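Long-range contacts in sphingomyelinase-c (Listeria ivanovii, PDB 1ZWX), which is a sphingomyelinase-c of the endonuclease/exonuclease/phosphatase family, with a fold of the DNase I-like clan: residues V18-R23 / S59-L64; G30-A35 / A55-A60; G142-I147 / K186-F191; I190-D195 / F251-H256. One frame throughout, in Å; residues are numbered along the deposited sequence.

Interaction 1. Residues V18-R23 / S59-L64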
loop_
_atom_site.group_PDB
_atom_site.type_symbol
_atom_site.label_atom_id
_atom_site.label_comp_id
_atom_site.label_asym_id
_atom_site.label_seq_id
_atom_site.Cartn_x
_atom_site.Cartn_y
_atom_site.Cartn_z
ATOM N N VAL A 18 1.033 6.374 2.367
ATOM C CA VAL A 18 1.446 7.777 2.425
ATOM C C VAL A 18 0.667 8.617 3.474
ATOM O O VAL A 18 0.932 9.814 3.628
ATOM C CB VAL A 18 1.336 8.464 1.031
ATOM C CG1 VAL A 18 2.362 7.824 0.042
ATOM C CG2 VAL A 18 -0.044 8.355 0.480
ATOM N N TYR A 19 -0.276 7.996 4.176
ATOM C CA TYR A 19 -0.942 8.691 5.285
ATOM C C TYR A 19 -1.471 10.077 4.882
ATOM O O TYR A 19 -1.025 11.095 5.436
ATOM C CB TYR A 19 0.058 8.830 6.428
ATOM C CG TYR A 19 -0.493 9.427 7.711
ATOM C CD1 TYR A 19 -1.714 9.011 8.220
ATOM C CD2 TYR A 19 0.243 10.343 8.435
ATOM C CE1 TYR A 19 -2.228 9.528 9.411
ATOM C CE2 TYR A 19 -0.245 10.858 9.651
ATOM C CZ TYR A 19 -1.482 10.435 10.131
ATOM O OH TYR A 19 -1.999 10.948 11.330
ATOM N N LEU A 20 -2.412 10.107 3.934
ATOM C CA LEU A 20 -3.121 11.330 3.515
ATOM C C LEU A 20 -4.580 11.255 3.945
ATOM O O LEU A 20 -5.505 10.999 3.161
ATOM C CB LEU A 20 -2.982 11.611 2.004
ATOM C CG LEU A 20 -1.526 11.790 1.484
ATOM C CD1 LEU A 20 -1.533 11.871 -0.052
ATOM C CD2 LEU A 20 -0.662 12.969 2.095
ATOM N N PHE A 21 -4.773 11.462 5.244
ATOM C CA PHE A 21 -6.123 11.460 5.806
ATOM C C PHE A 21 -6.947 12.638 5.334
ATOM O O PHE A 21 -6.404 13.673 4.928
ATOM C CB PHE A 21 -6.022 11.448 7.325
ATOM C CG PHE A 21 -5.857 10.060 7.917
ATOM C CD1 PHE A 21 -5.339 8.992 7.153
ATOM C CD2 PHE A 21 -6.210 9.820 9.261
ATOM C CE1 PHE A 21 -5.182 7.697 7.730
ATOM C CE2 PHE A 21 -6.070 8.544 9.830
ATOM C CZ PHE A 21 -5.533 7.479 9.057
ATOM N N SER A 22 -8.266 12.472 5.377
ATOM C CA SER A 22 -9.217 13.545 5.064
ATOM C C SER A 22 -8.861 14.865 5.768
ATOM O O SER A 22 -8.736 14.883 6.975
ATOM C CB SER A 22 -10.612 13.123 5.519
ATOM O OG SER A 22 -11.452 14.250 5.676
ATOM N N ARG A 23 -8.717 15.951 5.008
ATOM C CA ARG A 23 -8.381 17.263 5.601
ATOM C C ARG A 23 -9.630 17.866 6.277
ATOM O O ARG A 23 -9.519 18.794 7.087
ATOM C CB ARG A 23 -7.825 18.229 4.538
ATOM C CG ARG A 23 -6.356 17.948 4.095
ATOM C CD ARG A 23 -5.948 18.830 2.884
ATOM N NE ARG A 23 -7.005 18.885 1.891
ATOM C CZ ARG A 23 -7.523 19.994 1.374
ATOM N NH1 ARG A 23 -7.045 21.202 1.702
ATOM N NH2 ARG A 23 -8.519 19.886 0.529
ATOM N N SER A 59 -8.232 16.130 -2.345
ATOM C CA SER A 59 -7.276 17.095 -2.929
ATOM C C SER A 59 -5.819 16.679 -2.870
ATOM O O SER A 59 -5.112 16.804 -3.872
ATOM C CB SER A 59 -7.426 18.488 -2.295
ATOM O OG SER A 59 -8.755 18.934 -2.462
ATOM N N ALA A 60 -5.358 16.205 -1.712
ATOM C CA ALA A 60 -3.957 15.837 -1.549
ATOM C C ALA A 60 -3.630 14.614 -2.418
ATOM O O ALA A 60 -2.534 14.514 -2.967
ATOM C CB ALA A 60 -3.626 15.557 -0.097
ATOM N N SER A 61 -4.589 13.698 -2.537
ATOM C CA SER A 61 -4.372 12.456 -3.306
ATOM C C SER A 61 -4.351 12.816 -4.792
ATOM O O SER A 61 -3.465 12.374 -5.512
ATOM C CB SER A 61 -5.483 11.455 -3.016
ATOM O OG SER A 61 -5.389 11.079 -1.643
ATOM N N HIS A 62 -5.300 13.647 -5.224
ATOM C CA HIS A 62 -5.260 14.181 -6.600
ATOM C C HIS A 62 -3.943 14.882 -6.887
ATOM O O HIS A 62 -3.301 14.620 -7.914
ATOM C CB HIS A 62 -6.463 15.077 -6.885
ATOM C CG HIS A 62 -6.414 15.745 -8.229
ATOM N ND1 HIS A 62 -5.978 17.047 -8.398
ATOM C CD2 HIS A 62 -6.729 15.290 -9.468
ATOM C CE1 HIS A 62 -6.038 17.365 -9.681
ATOM N NE2 HIS A 62 -6.501 16.324 -10.350
ATOM N N ARG A 63 -3.487 15.730 -5.968
ATOM C CA ARG A 63 -2.193 16.353 -6.142
ATOM C C ARG A 63 -1.041 15.360 -6.286
ATOM O O ARG A 63 -0.179 15.500 -7.202
ATOM C CB ARG A 63 -1.887 17.372 -5.038
ATOM C CG ARG A 63 -0.512 18.009 -5.239
ATOM C CD ARG A 63 -0.172 18.991 -4.171
ATOM N NE ARG A 63 -0.854 20.252 -4.411
ATOM C CZ ARG A 63 -0.602 21.374 -3.740
ATOM N NH1 ARG A 63 0.315 21.388 -2.785
ATOM N NH2 ARG A 63 -1.290 22.474 -4.023
ATOM N N LEU A 64 -0.966 14.384 -5.387
ATOM C CA LEU A 64 0.127 13.416 -5.425
ATOM C C LEU A 64 0.120 12.653 -6.760
ATOM O O LEU A 64 1.159 12.519 -7.402
ATOM C CB LEU A 64 0.023 12.431 -4.249
ATOM C CG LEU A 64 0.996 11.258 -4.267
ATOM C CD1 LEU A 64 2.462 11.688 -4.323
ATOM C CD2 LEU A 64 0.724 10.411 -3.040
HETATM O O HOH W 1 -9.665 17.412 0.177
#

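Interaction 2. Residues G30-A35 / A55-A60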
loop_
_atom_site.group_PDB
_atom_site.type_symbol
_atom_site.label_atom_id
_atom_site.label_comp_id
_atom_site.label_asym_id
_atom_site.label_seq_id
_atom_site.Cartn_x
_atom_site.Cartn_y
_atom_site.Cartn_z
ATOM N N GLY A 30 -0.279 18.271 7.207
ATOM C CA GLY A 30 0.652 18.517 6.120
ATOM C C GLY A 30 0.346 17.780 4.824
ATOM O O GLY A 30 1.250 17.623 4.008
ATOM N N GLN A 31 -0.911 17.341 4.638
ATOM C CA GLN A 31 -1.310 16.493 3.498
ATOM C C GLN A 31 -0.955 17.107 2.135
ATOM O O GLN A 31 -0.337 16.447 1.282
ATOM C CB GLN A 31 -2.822 16.144 3.554
ATOM C CG GLN A 31 -3.195 15.242 4.777
ATOM C CD GLN A 31 -3.745 16.024 5.965
ATOM O OE1 GLN A 31 -3.122 16.981 6.419
ATOM N NE2 GLN A 31 -4.900 15.574 6.519
ATOM N N MET A 32 -1.356 18.357 1.912
ATOM C CA MET A 32 -1.061 18.999 0.624
ATOM C C MET A 32 0.434 19.157 0.339
ATOM O O MET A 32 0.887 18.974 -0.797
ATOM C CB MET A 32 -1.764 20.358 0.514
ATOM C CG MET A 32 -3.270 20.261 0.579
ATOM S SD MET A 32 -4.059 19.339 -0.756
ATOM C CE MET A 32 -3.634 20.188 -2.273
ATOM N N HIS A 33 1.197 19.493 1.371
ATOM C CA HIS A 33 2.605 19.718 1.198
ATOM C C HIS A 33 3.353 18.381 1.003
ATOM O O HIS A 33 4.310 18.282 0.211
ATOM C CB HIS A 33 3.159 20.471 2.390
ATOM C CG HIS A 33 4.619 20.789 2.277
ATOM N ND1 HIS A 33 5.163 21.420 1.176
ATOM C CD2 HIS A 33 5.643 20.572 3.132
ATOM C CE1 HIS A 33 6.464 21.570 1.358
ATOM N NE2 HIS A 33 6.778 21.074 2.541
ATOM N N ARG A 34 2.894 17.358 1.715
ATOM C CA ARG A 34 3.547 16.056 1.639
ATOM C C ARG A 34 3.260 15.415 0.295
ATOM O O ARG A 34 4.077 14.631 -0.172
ATOM C CB ARG A 34 3.157 15.157 2.810
ATOM C CG ARG A 34 3.860 15.530 4.127
ATOM C CD ARG A 34 3.620 14.490 5.233
ATOM N NE ARG A 34 2.234 14.513 5.699
ATOM C CZ ARG A 34 1.353 13.517 5.544
ATOM N NH1 ARG A 34 1.705 12.371 4.957
ATOM N NH2 ARG A 34 0.114 13.665 5.986
ATOM N N ALA A 35 2.128 15.754 -0.332
ATOM C CA ALA A 35 1.839 15.322 -1.692
ATOM C C ALA A 35 2.924 15.814 -2.677
ATOM O O ALA A 35 3.189 15.144 -3.690
ATOM C CB ALA A 35 0.448 15.792 -2.147
ATOM N N ALA A 55 -4.213 7.105 0.475
ATOM C CA ALA A 55 -4.459 8.296 -0.369
ATOM C C ALA A 55 -5.943 8.591 -0.284
ATOM O O ALA A 55 -6.698 8.357 -1.232
ATOM C CB ALA A 55 -4.019 8.010 -1.827
ATOM N N PHE A 56 -6.381 9.087 0.879
ATOM C CA PHE A 56 -7.807 9.245 1.154
ATOM C C PHE A 56 -8.313 10.659 0.810
ATOM O O PHE A 56 -9.376 10.824 0.187
ATOM C CB PHE A 56 -8.134 8.999 2.644
ATOM C CG PHE A 56 -8.025 7.568 3.099
ATOM C CD1 PHE A 56 -7.198 7.251 4.173
ATOM C CD2 PHE A 56 -8.755 6.555 2.487
ATOM C CE1 PHE A 56 -7.114 5.945 4.631
ATOM C CE2 PHE A 56 -8.662 5.227 2.946
ATOM C CZ PHE A 56 -7.843 4.940 4.005
ATOM N N ASP A 57 -7.570 11.671 1.244
ATOM C CA ASP A 57 -8.033 13.062 1.072
ATOM C C ASP A 57 -8.160 13.348 -0.403
ATOM O O ASP A 57 -7.202 13.153 -1.147
ATOM C CB ASP A 57 -7.023 14.040 1.645
ATOM C CG ASP A 57 -7.499 15.475 1.523
ATOM O OD1 ASP A 57 -6.848 16.277 0.820
ATOM O OD2 ASP A 57 -8.546 15.776 2.137
ATOM N N THR A 58 -9.315 13.848 -0.829
ATOM C CA THR A 58 -9.558 14.059 -2.243
ATOM C C THR A 58 -8.481 14.945 -2.912
ATOM O O THR A 58 -7.884 14.548 -3.919
ATOM C CB THR A 58 -10.981 14.620 -2.463
ATOM O OG1 THR A 58 -11.928 13.627 -2.054
ATOM C CG2 THR A 58 -11.205 14.938 -3.908
ATOM N N SER A 59 -8.232 16.130 -2.345
ATOM C CA SER A 59 -7.276 17.095 -2.929
ATOM C C SER A 59 -5.819 16.679 -2.870
ATOM O O SER A 59 -5.112 16.804 -3.872
ATOM C CB SER A 59 -7.426 18.488 -2.295
ATOM O OG SER A 59 -8.755 18.934 -2.462
ATOM N N ALA A 60 -5.358 16.205 -1.712
ATOM C CA ALA A 60 -3.957 15.837 -1.549
ATOM C C ALA A 60 -3.630 14.614 -2.418
ATOM O O ALA A 60 -2.534 14.514 -2.967
ATOM C CB ALA A 60 -3.626 15.557 -0.097
#

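Interaction 3. Residues G142-I147 / K186-F191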
loop_
_atom_site.group_PDB
_atom_site.type_symbol
_atom_site.label_atom_id
_atom_site.label_comp_id
_atom_site.label_asym_id
_atom_site.label_seq_id
_atom_site.Cartn_x
_atom_site.Cartn_y
_atom_site.Cartn_z
ATOM N N GLY A 142 7.090 -6.220 -23.973
ATOM C CA GLY A 142 6.552 -7.460 -24.535
ATOM C C GLY A 142 6.183 -8.494 -23.480
ATOM O O GLY A 142 5.732 -9.614 -23.815
ATOM N N LYS A 143 6.357 -8.109 -22.214
ATOM C CA LYS A 143 6.214 -9.043 -21.094
ATOM C C LYS A 143 5.153 -8.565 -20.096
ATOM O O LYS A 143 5.173 -7.407 -19.671
ATOM C CB LYS A 143 7.568 -9.178 -20.402
ATOM C CG LYS A 143 8.634 -9.827 -21.298
ATOM C CD LYS A 143 10.024 -9.751 -20.683
ATOM C CE LYS A 143 10.477 -8.319 -20.510
ATOM N NZ LYS A 143 11.735 -8.173 -19.714
ATOM N N PRO A 144 4.236 -9.470 -19.708
ATOM C CA PRO A 144 3.185 -9.100 -18.756
ATOM C C PRO A 144 3.595 -9.201 -17.284
ATOM O O PRO A 144 4.398 -10.094 -16.875
ATOM C CB PRO A 144 2.069 -10.078 -19.078
ATOM C CG PRO A 144 2.807 -11.335 -19.646
ATOM C CD PRO A 144 4.161 -10.893 -20.121
ATOM N N TYR A 145 3.046 -8.284 -16.485
ATOM C CA TYR A 145 3.278 -8.274 -15.036
ATOM C C TYR A 145 1.947 -7.941 -14.398
ATOM O O TYR A 145 1.212 -7.091 -14.905
ATOM C CB TYR A 145 4.360 -7.278 -14.601
ATOM C CG TYR A 145 5.735 -7.570 -15.139
ATOM C CD1 TYR A 145 6.691 -8.202 -14.372
ATOM C CD2 TYR A 145 6.081 -7.194 -16.447
ATOM C CE1 TYR A 145 7.987 -8.477 -14.893
ATOM C CE2 TYR A 145 7.345 -7.459 -16.966
ATOM C CZ TYR A 145 8.289 -8.083 -16.202
ATOM O OH TYR A 145 9.524 -8.319 -16.757
ATOM N N HIS A 146 1.597 -8.689 -13.344
ATOM C CA HIS A 146 0.299 -8.546 -12.668
ATOM C C HIS A 146 0.582 -8.016 -11.261
ATOM O O HIS A 146 1.475 -8.518 -10.558
ATOM C CB HIS A 146 -0.476 -9.882 -12.630
ATOM C CG HIS A 146 -0.675 -10.503 -13.986
ATOM N ND1 HIS A 146 -1.861 -10.403 -14.673
ATOM C CD2 HIS A 146 0.168 -11.212 -14.784
ATOM C CE1 HIS A 146 -1.751 -11.036 -15.836
ATOM N NE2 HIS A 146 -0.538 -11.552 -15.916
ATOM N N ILE A 147 -0.136 -6.955 -10.871
ATOM C CA ILE A 147 0.147 -6.303 -9.581
ATOM C C ILE A 147 -1.181 -6.077 -8.889
ATOM O O ILE A 147 -2.116 -5.529 -9.490
ATOM C CB ILE A 147 0.882 -4.939 -9.705
ATOM C CG1 ILE A 147 2.269 -5.108 -10.331
ATOM C CG2 ILE A 147 1.027 -4.272 -8.324
ATOM C CD1 ILE A 147 2.237 -4.877 -11.882
ATOM N N LYS A 186 0.199 -19.526 -15.548
ATOM C CA LYS A 186 1.177 -19.777 -14.503
ATOM C C LYS A 186 2.559 -19.284 -14.851
ATOM O O LYS A 186 3.378 -19.082 -13.960
ATOM C CB LYS A 186 1.207 -21.280 -14.150
ATOM C CG LYS A 186 -0.185 -21.828 -13.835
ATOM C CD LYS A 186 -0.800 -21.091 -12.648
ATOM C CE LYS A 186 -1.875 -21.907 -11.950
ATOM N NZ LYS A 186 -2.093 -21.415 -10.567
ATOM N N ASP A 187 2.842 -19.119 -16.148
ATOM C CA ASP A 187 4.146 -18.613 -16.541
ATOM C C ASP A 187 4.202 -17.075 -16.458
ATOM O O ASP A 187 5.201 -16.487 -16.808
ATOM C CB ASP A 187 4.594 -19.109 -17.933
ATOM C CG ASP A 187 3.582 -18.812 -19.020
ATOM O OD1 ASP A 187 2.711 -17.932 -18.849
ATOM O OD2 ASP A 187 3.668 -19.443 -20.100
ATOM N N GLU A 188 3.148 -16.455 -15.927
ATOM C CA GLU A 188 3.167 -15.002 -15.669
ATOM C C GLU A 188 3.226 -14.663 -14.167
ATOM O O GLU A 188 2.615 -15.360 -13.354
ATOM C CB GLU A 188 1.957 -14.363 -16.339
ATOM C CG GLU A 188 2.025 -14.490 -17.845
ATOM C CD GLU A 188 0.819 -13.939 -18.573
ATOM O OE1 GLU A 188 0.692 -14.299 -19.756
ATOM O OE2 GLU A 188 -0.002 -13.145 -18.034
ATOM N N ILE A 189 3.948 -13.601 -13.816
ATOM C CA ILE A 189 4.186 -13.265 -12.414
ATOM C C ILE A 189 3.051 -12.395 -11.833
ATOM O O ILE A 189 2.503 -11.530 -12.516
ATOM C CB ILE A 189 5.554 -12.598 -12.225
ATOM C CG1 ILE A 189 5.917 -12.466 -10.729
ATOM C CG2 ILE A 189 5.612 -11.228 -13.003
ATOM C CD1 ILE A 189 7.410 -12.260 -10.398
ATOM N N ILE A 190 2.703 -12.671 -10.565
ATOM C CA ILE A 190 1.715 -11.884 -9.812
ATOM C C ILE A 190 2.393 -11.384 -8.534
ATOM O O ILE A 190 3.017 -12.164 -7.776
ATOM C CB ILE A 190 0.457 -12.691 -9.448
ATOM C CG1 ILE A 190 -0.133 -13.374 -10.670
ATOM C CG2 ILE A 190 -0.592 -11.792 -8.719
ATOM C CD1 ILE A 190 -1.312 -14.282 -10.351
ATOM N N PHE A 191 2.282 -10.071 -8.320
ATOM C CA PHE A 191 2.755 -9.433 -7.100
ATOM C C PHE A 191 1.527 -8.986 -6.292
ATOM O O PHE A 191 0.477 -8.631 -6.852
ATOM C CB PHE A 191 3.589 -8.200 -7.399
ATOM C CG PHE A 191 4.837 -8.454 -8.202
ATOM C CD1 PHE A 191 4.825 -8.312 -9.588
ATOM C CD2 PHE A 191 6.037 -8.758 -7.562
ATOM C CE1 PHE A 191 5.999 -8.508 -10.337
ATOM C CE2 PHE A 191 7.217 -8.956 -8.298
ATOM C CZ PHE A 191 7.186 -8.798 -9.698
#

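Interaction 4. Residues I190-D195 / F251-H256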
loop_
_atom_site.group_PDB
_atom_site.type_symbol
_atom_site.label_atom_id
_atom_site.label_comp_id
_atom_site.label_asym_id
_atom_site.label_seq_id
_atom_site.Cartn_x
_atom_site.Cartn_y
_atom_site.Cartn_z
ATOM N N ILE A 190 2.703 -12.671 -10.565
ATOM C CA ILE A 190 1.715 -11.884 -9.812
ATOM C C ILE A 190 2.393 -11.384 -8.534
ATOM O O ILE A 190 3.017 -12.164 -7.776
ATOM C CB ILE A 190 0.457 -12.691 -9.448
ATOM C CG1 ILE A 190 -0.133 -13.374 -10.670
ATOM C CG2 ILE A 190 -0.592 -11.792 -8.719
ATOM C CD1 ILE A 190 -1.312 -14.282 -10.351
ATOM N N PHE A 191 2.282 -10.071 -8.320
ATOM C CA PHE A 191 2.755 -9.433 -7.100
ATOM C C PHE A 191 1.527 -8.986 -6.292
ATOM O O PHE A 191 0.477 -8.631 -6.852
ATOM C CB PHE A 191 3.589 -8.200 -7.399
ATOM C CG PHE A 191 4.837 -8.454 -8.202
ATOM C CD1 PHE A 191 4.825 -8.312 -9.588
ATOM C CD2 PHE A 191 6.037 -8.758 -7.562
ATOM C CE1 PHE A 191 5.999 -8.508 -10.337
ATOM C CE2 PHE A 191 7.217 -8.956 -8.298
ATOM C CZ PHE A 191 7.186 -8.798 -9.698
ATOM N N ILE A 192 1.667 -9.043 -4.975
ATOM C CA ILE A 192 0.599 -8.610 -4.061
ATOM C C ILE A 192 1.323 -7.758 -3.039
ATOM O O ILE A 192 2.209 -8.218 -2.344
ATOM C CB ILE A 192 -0.148 -9.794 -3.349
ATOM C CG1 ILE A 192 -0.781 -10.776 -4.343
ATOM C CG2 ILE A 192 -1.283 -9.232 -2.408
ATOM C CD1 ILE A 192 -1.209 -12.135 -3.645
ATOM N N GLY A 193 0.973 -6.476 -2.977
ATOM C CA GLY A 193 1.689 -5.571 -2.079
ATOM C C GLY A 193 0.806 -4.518 -1.421
ATOM O O GLY A 193 -0.312 -4.258 -1.851
ATOM N N GLY A 194 1.346 -3.912 -0.374
ATOM C CA GLY A 194 0.662 -2.844 0.357
ATOM C C GLY A 194 0.760 -3.070 1.849
ATOM O O GLY A 194 1.602 -3.831 2.322
ATOM N N ASP A 195 -0.112 -2.382 2.582
ATOM C CA ASP A 195 -0.136 -2.455 4.046
ATOM C C ASP A 195 -1.108 -3.577 4.385
ATOM O O ASP A 195 -2.357 -3.434 4.287
ATOM C CB ASP A 195 -0.601 -1.102 4.617
ATOM C CG ASP A 195 -0.754 -1.110 6.141
ATOM O OD1 ASP A 195 -0.534 -2.151 6.794
ATOM O OD2 ASP A 195 -1.032 -0.029 6.670
ATOM N N PHE A 251 4.856 -9.045 -2.017
ATOM C CA PHE A 251 5.073 -10.491 -2.167
ATOM C C PHE A 251 4.956 -10.915 -3.612
ATOM O O PHE A 251 4.308 -10.268 -4.405
ATOM C CB PHE A 251 3.965 -11.272 -1.443
ATOM C CG PHE A 251 3.975 -11.131 0.067
ATOM C CD1 PHE A 251 2.867 -10.567 0.719
ATOM C CD2 PHE A 251 5.056 -11.589 0.836
ATOM C CE1 PHE A 251 2.835 -10.453 2.156
ATOM C CE2 PHE A 251 5.061 -11.466 2.253
ATOM C CZ PHE A 251 3.926 -10.898 2.917
ATOM N N VAL A 252 5.522 -12.084 -3.908
ATOM C CA VAL A 252 5.291 -12.777 -5.162
ATOM C C VAL A 252 4.367 -13.950 -4.887
ATOM O O VAL A 252 4.582 -14.698 -3.920
ATOM C CB VAL A 252 6.639 -13.280 -5.750
ATOM C CG1 VAL A 252 6.357 -14.172 -6.954
ATOM C CG2 VAL A 252 7.533 -12.099 -6.134
ATOM N N GLU A 253 3.340 -14.110 -5.697
ATOM C CA GLU A 253 2.413 -15.211 -5.520
ATOM C C GLU A 253 3.036 -16.559 -5.949
ATOM O O GLU A 253 3.693 -16.633 -6.996
ATOM C CB GLU A 253 1.118 -14.947 -6.259
ATOM C CG GLU A 253 -0.152 -15.620 -5.624
ATOM C CD GLU A 253 -0.547 -16.939 -6.295
ATOM O OE1 GLU A 253 0.085 -17.333 -7.303
ATOM O OE2 GLU A 253 -1.521 -17.572 -5.841
ATOM N N ASN A 254 2.789 -17.617 -5.157
ATOM C CA ASN A 254 3.541 -18.880 -5.315
ATOM C C ASN A 254 3.089 -19.779 -6.452
ATOM O O ASN A 254 3.865 -20.617 -6.912
ATOM C CB ASN A 254 3.606 -19.694 -3.997
ATOM C CG ASN A 254 4.647 -19.148 -3.010
ATOM O OD1 ASN A 254 5.590 -18.445 -3.371
ATOM N ND2 ASN A 254 4.465 -19.476 -1.732
ATOM N N GLY A 255 1.855 -19.651 -6.896
ATOM C CA GLY A 255 1.386 -20.532 -7.959
ATOM C C GLY A 255 1.768 -20.059 -9.369
ATOM O O GLY A 255 1.461 -20.718 -10.357
ATOM N N HIS A 256 2.433 -18.914 -9.453
ATOM C CA HIS A 256 2.739 -18.286 -10.735
ATOM C C HIS A 256 4.222 -18.022 -10.841
ATOM O O HIS A 256 4.992 -18.422 -9.958
ATOM C CB HIS A 256 1.906 -17.017 -10.898
ATOM C CG HIS A 256 0.457 -17.296 -11.062
ATOM N ND1 HIS A 256 -0.330 -17.746 -10.025
ATOM C CD2 HIS A 256 -0.347 -17.235 -12.145
ATOM C CE1 HIS A 256 -1.565 -17.921 -10.456
ATOM N NE2 HIS A 256 -1.604 -17.613 -11.738
HETATM O O HOH W 2 3.942 -15.136 -9.352
#

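Interaction 1. Residues V18-R23 / S59-L64
Leu20, at the end of strand 12-20, packs against helix 58-67 in the tight part of this contact. Its CD1 lies 4.0 Å from Leu64 CD2, and the two leucines cross obliquely. The same CD1 also reaches Ala60, at 4.2 Å from its CB. With its CG pointing opposite the backbone N (chi1 172°), Leu64 leans toward the strand, and CD2 makes the contact. There CD2 meets Val18 CG2 tip to tip at 4.1 Å. All of these residues are buried.

The other end is looser and polar. Past the strand, Arg23 bends at chi3 and brings its guanidinium beside Ser59. Arg23 NH2 comes within 3.1 Å of Ser59 OG, but the angle is too poor for a hydrogen bond. A water does the joining instead. It lies at the edge of the guanidinium, in its plane, and accepts from Arg23 NH2 at 2.7 Å and from Ser59 N at 3.2 Å. The main partner of Arg23 is Asp57, which its NE meets in a salt bridge. The apolar contacts set no direction of their own, whereas Arg23 places its charge at the helix start, where the Asp57 carboxylate probably balances it.

Interaction 2. Residues G30-A35 / A55-A60
Met32 and Ala60 bring the two segments closest, with their CA atoms 4.8 Å apart. Each segment runs into the first turn of a helix. Gly30 is the N-cap of helix 31-39, and its positive phi suits a glycine. Asp57 is the N-cap of helix 58-67. Strands 12-20 and 49-55 are parallel neighbours in one sheet of this DNase I-like fold, and helix 31-39 joins them in a beta-alpha-beta unit. Helix 58-67 follows that unit, and its N-terminal turn meets the N-terminal turn of helix 31-39.

The alanines at 35 and 60 let the backbones come close. Ala60 CB sits 3.8 Å from Gln31 CB and 3.7 Å from Gln31 O. One turn on, Ala35 CB presses on the backbone of the other helix, 3.3 Å from Ala60 O. Met32 fills the side of the junction. Its chain bends at both chi2 and chi3, which folds the thioether over the start of helix 58-67. The sulfur lies 3.5 Å from Ala60 N and 3.8 Å from Ser59 CB.

Farther out, the amide of Gln31 turns to the loop before its helix, where NE2 bonds to the carbonyls of Tyr26 and Phe21. Arg63 NH1 donates to Met32 O and so adds a polar tie between the two helices. In the cap itself, Ala60 N donates to Asp57 OD1 at 2.9 Å, with an angle of 163° at the hydrogen. It shares that oxygen with Arg23, and meets it on the anti side, 25° out of the carboxylate plane.

Interaction 3. Residues G142-I147 / K186-F191
His146 and Glu188 form the polar core of this contact. His146 NE2 donates to Glu188 OE2 at 2.7 Å, with an angle of 166° at the hydrogen. The oxygen lies in the ring plane and uses its anti lone pair. Ring and carboxylate are nearly coplanar, 16° apart. Glu188 is extended beyond CG (chi2 177°), which carries the carboxylate out to the ring. Pro144 crosses the glutamate at about a right angle, with its CG 3.4 Å from Glu188 CD.

The backbones run parallel. His146 N donates to Ile189 O at 3.1 Å, and Phe191 N donates to His146 O at 2.8 Å. On the sheet face opposite His146, Tyr145 CD1 meets Ile189 CG2 at 3.5 Å. Tyr145 and Phe191 lie side by side, and Phe191 CE1 comes to the edge of the tyrosine ring. Phe11 stacks on Tyr145 from outside the two strands.

Strands 143-151 and 189-193 are the two strands of a beta-alpha-beta unit, linked through helix 161-182. In the second shell, His146 ND1 pairs with Tyr135 OH. A partner at each ring nitrogen should hold the imidazole's rotation. The carboxylate probably polarises the ring and would favour its protonated form.

Interaction 4. Residues I190-D195 / F251-H256
Ile190 lays its side chain against Glu253 and the ring of His256. Its CB lies 4.0 Å from Glu253 CB. CG1, placed beside the backbone N (chi1 -52°), approaches the imidazole, 4.0 Å from His256 CG. From there chi2 (175°) runs the chain straight on. CD1 ends over the centre of the imidazole, 3.4 Å from the His256 ring centroid and only 2° off the ring normal. This is a CH-pi contact with the methyl squarely on one face.

The backbones pair in antiparallel fashion. Ile192 and Phe251 form the hydrogen-bonded pair, with bonds from Ile192 N to Phe251 O and from Phe251 N to Ile192 O. Phe191 and Val252 form the non-hydrogen-bonded pair beside it. Glu253 N then donates to Ile190 O. Strand 248-252 is the outermost strand on this side of one of the two main sheets of the DNase I-like fold. The side chains of Val252 and Phe191 lie side by side, Val252 CG2 3.8 Å from Phe191 CE2. Ile192 CD1 crosses over to Glu253 CG on the face with Ile190.

Beyond the strand, a type I turn runs from Glu253 to His256. Glu253 bends at chi2, and its OE1 takes two donors from opposite faces of the carboxylate plane. These are Gly255 N at 2.9 Å and His256 ND1 at 2.8 Å. Glu253 OE2 accepts from Gln176, and His256 NE2 is bonded to Ile184 O. The imidazole therefore probably carries both protons, a charge that Glu253 would favour. A water accepts from Ile190 N and lies 2.8 Å from Glu253 O.

How the interactions relate
From the N terminus, strand 12-20 leads into helix 31-39, strand 49-55 and helix 58-67. Interaction 1 closes the loop from 18-23 to 59-64. Interaction 2 closes a shorter one, from 30-35 to 55-60, within it. Both end on the start of helix 58-67 and share Ser59 and Ala60. They tie helices to the sheet holding strands 12-20 and 49-55. Interaction 3 comes later and closes a crossover through helix 161-182. Interaction 4 starts where it ends, sharing Ile190 and Phe191. These two join neighbouring strands of the other large sheet. The pairs lie on opposite sides of the chain's centre; interactions 1 and 3 have centres about 30 Å apart.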